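Local coordinates for ABC transporter, solute-binding protein (Staphylococcus aureus, PDB 6LKK) that binds glucose 6-phosphate as the sensor protein of a two-component signalling system, and is built like the substrate-binding proteins of ABC transporters, at residues F95-T100 with K253-D258. Residues are numbered along the deposited sequence; the frame is centred on the assembly and turned at random.
Sequences FLLMPT and KSIRKD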
loop_
_atom_site.group_PDB
_atom_site.type_symbol
_atom_site.label_atom_id
_atom_site.label_comp_id
_atom_site.label_asym_id
_atom_site.label_seq_id
_atom_site.Cartn_x
_atom_site.Cartn_y
_atom_site.Cartn_z
ATOM N N PHE A 95 5.314 7.678 5.448
ATOM C CA PHE A 95 5.294 6.754 6.577
ATOM C C PHE A 95 6.088 5.481 6.309
ATOM O O PHE A 95 6.928 5.091 7.127
ATOM C CB PHE A 95 3.843 6.409 6.925
ATOM C CG PHE A 95 3.699 5.282 7.910
ATOM C CD1 PHE A 95 4.343 5.325 9.136
ATOM C CD2 PHE A 95 2.903 4.184 7.613
ATOM C CE1 PHE A 95 4.209 4.296 10.042
ATOM C CE2 PHE A 95 2.764 3.149 8.515
ATOM C CZ PHE A 95 3.416 3.205 9.733
ATOM N N LEU A 96 5.826 4.815 5.183
ATOM C CA LEU A 96 6.498 3.567 4.849
ATOM C C LEU A 96 6.646 3.467 3.339
ATOM O O LEU A 96 5.912 4.103 2.580
ATOM C CB LEU A 96 5.732 2.339 5.359
ATOM C CG LEU A 96 5.745 1.989 6.848
ATOM C CD1 LEU A 96 4.913 0.734 7.062
ATOM C CD2 LEU A 96 7.160 1.788 7.383
ATOM N N LEU A 97 7.606 2.651 2.915
ATOM C CA LEU A 97 7.777 2.293 1.515
ATOM C C LEU A 97 7.233 0.886 1.311
ATOM O O LEU A 97 7.634 -0.044 2.018
ATOM C CB LEU A 97 9.249 2.354 1.105
ATOM C CG LEU A 97 9.963 3.673 1.410
ATOM C CD1 LEU A 97 11.429 3.576 1.041
ATOM C CD2 LEU A 97 9.301 4.824 0.675
ATOM N N MET A 98 6.317 0.732 0.359
ATOM C CA MET A 98 5.637 -0.543 0.138
ATOM C C MET A 98 5.747 -0.934 -1.327
ATOM O O MET A 98 4.998 -0.410 -2.172
ATOM C CB MET A 98 4.175 -0.469 0.557
ATOM C CG MET A 98 3.486 -1.824 0.599
ATOM S SD MET A 98 4.089 -2.862 1.936
ATOM C CE MET A 98 3.355 -2.015 3.329
ATOM N N PRO A 99 6.653 -1.842 -1.676
ATOM C CA PRO A 99 6.659 -2.372 -3.041
ATOM C C PRO A 99 5.370 -3.117 -3.338
ATOM O O PRO A 99 4.860 -3.872 -2.507
ATOM C CB PRO A 99 7.869 -3.316 -3.055
ATOM C CG PRO A 99 8.717 -2.878 -1.917
ATOM C CD PRO A 99 7.773 -2.370 -0.877
ATOM N N THR A 100 4.832 -2.885 -4.530
ATOM C CA THR A 100 3.822 -3.776 -5.067
ATOM C C THR A 100 4.515 -4.988 -5.676
ATOM O O THR A 100 5.663 -4.907 -6.121
ATOM C CB THR A 100 2.957 -3.062 -6.106
ATOM O OG1 THR A 100 3.775 -2.603 -7.188
ATOM C CG2 THR A 100 2.244 -1.875 -5.477
ATOM N N LYS A 253 9.865 -1.477 5.171
ATOM C CA LYS A 253 10.867 -0.583 4.604
ATOM C C LYS A 253 10.618 0.808 5.174
ATOM O O LYS A 253 9.643 1.474 4.809
ATOM C CB LYS A 253 10.814 -0.607 3.080
ATOM C CG LYS A 253 11.342 -1.918 2.504
ATOM C CD LYS A 253 11.218 -1.975 0.993
ATOM C CE LYS A 253 12.001 -3.148 0.416
ATOM N NZ LYS A 253 11.517 -4.466 0.912
ATOM N N SER A 254 11.496 1.231 6.076
ATOM C CA SER A 254 11.314 2.483 6.790
ATOM C C SER A 254 11.461 3.681 5.861
ATOM O O SER A 254 12.214 3.657 4.882
ATOM C CB SER A 254 12.328 2.591 7.929
ATOM O OG SER A 254 12.267 3.865 8.555
ATOM N N ILE A 255 10.734 4.750 6.194
ATOM C CA ILE A 255 10.887 6.025 5.501
ATOM C C ILE A 255 12.087 6.817 5.997
ATOM O O ILE A 255 12.447 7.821 5.374
ATOM C CB ILE A 255 9.592 6.846 5.667
ATOM C CG1 ILE A 255 9.573 8.073 4.746
ATOM C CG2 ILE A 255 9.401 7.272 7.123
ATOM C CD1 ILE A 255 9.592 7.744 3.266
ATOM N N ARG A 256 12.727 6.385 7.081
ATOM C CA ARG A 256 13.765 7.169 7.736
ATOM C C ARG A 256 15.162 6.734 7.302
ATOM O O ARG A 256 15.410 5.562 7.007
ATOM C CB ARG A 256 13.650 7.049 9.256
ATOM C CG ARG A 256 12.384 7.652 9.839
ATOM C CD ARG A 256 12.366 7.497 11.354
ATOM N NE ARG A 256 13.444 8.239 12.008
ATOM C CZ ARG A 256 13.304 9.393 12.658
ATOM N NH1 ARG A 256 12.121 9.983 12.770
ATOM N NH2 ARG A 256 14.365 9.963 13.205
ATOM N N LYS A 257 16.081 7.706 7.292
ATOM C CA LYS A 257 17.483 7.429 6.989
ATOM C C LYS A 257 18.171 6.664 8.111
ATOM O O LYS A 257 19.097 5.888 7.850
ATOM C CB LYS A 257 18.239 8.738 6.748
ATOM C CG LYS A 257 17.770 9.568 5.569
ATOM C CD LYS A 257 18.262 11.004 5.719
ATOM C CE LYS A 257 18.794 11.576 4.419
ATOM N NZ LYS A 257 19.229 12.991 4.599
ATOM N N ASP A 258 17.754 6.881 9.360
ATOM C CA ASP A 258 18.454 6.355 10.526
ATOM C C ASP A 258 17.838 5.059 11.039
ATOM O O ASP A 258 17.910 4.766 12.238
ATOM C CB ASP A 258 18.492 7.403 11.641
ATOM C CG ASP A 258 17.112 7.891 12.041
ATOM O OD1 ASP A 258 16.116 7.424 11.453
ATOM O OD2 ASP A 258 17.022 8.751 12.943
HETATM O O HOH W 1 7.131 -1.780 4.136
#
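L97 and K253 link the two segments through one direct backbone hydrogen bond: L97 N donates to K253 O at 3.0 Å, nearly straight at 175° and in the carbonyl plane. The return bond runs through a water, which donates to L97 O (2.8 Å) and accepts from K253 N (2.9 Å), so water stands in for the second direct bond, and the antiparallel pairing is only loose.

Aliphatic groups pack on either side of that bond, some against each other and some against backbone carbonyls. L97 stands on the same sheet face as K253, their CB atoms 3.9 Å apart, and its CD2 meets I255 CD1 at 3.9 Å, the two side chains crossing at about a right angle. With CG1 anti to the backbone N (chi1 -169°), I255 extends CD1 to L97 while its other branch, CG2, lies 3.3 Å from F95 O. That carbonyl is hydrogen-bonded by the side-chain amide of Q243. Further along, the aliphatic part of K253 passes P99 at a slant, K253 CD lying 3.9 Å from P99 CD, and its NZ ends in a salt bridge with E189. L96 adds CD2 against K253 O, while its CG sits over one face of the F95 ring, toward the rim.

Polar side chains shape the chain that follows. S254 OG accepts from R256 N, forming an ST turn, and also bonds to Q243. R256 then grips D258 side-on, NE to OD1 and NH2 to OD2, each carboxylate oxygen using its syn lone pair.

Beyond the pairing with 253-254, F95 and L96 form a classic beta bulge opposite D216, which belongs to the glucose 6-phosphate site, and M98 touches the sugar phosphate itself. The contact thus joins the chain after helix 240-250 to the long strand 92-105 beside the ligand pocket, within a periplasmic-binding-protein fold.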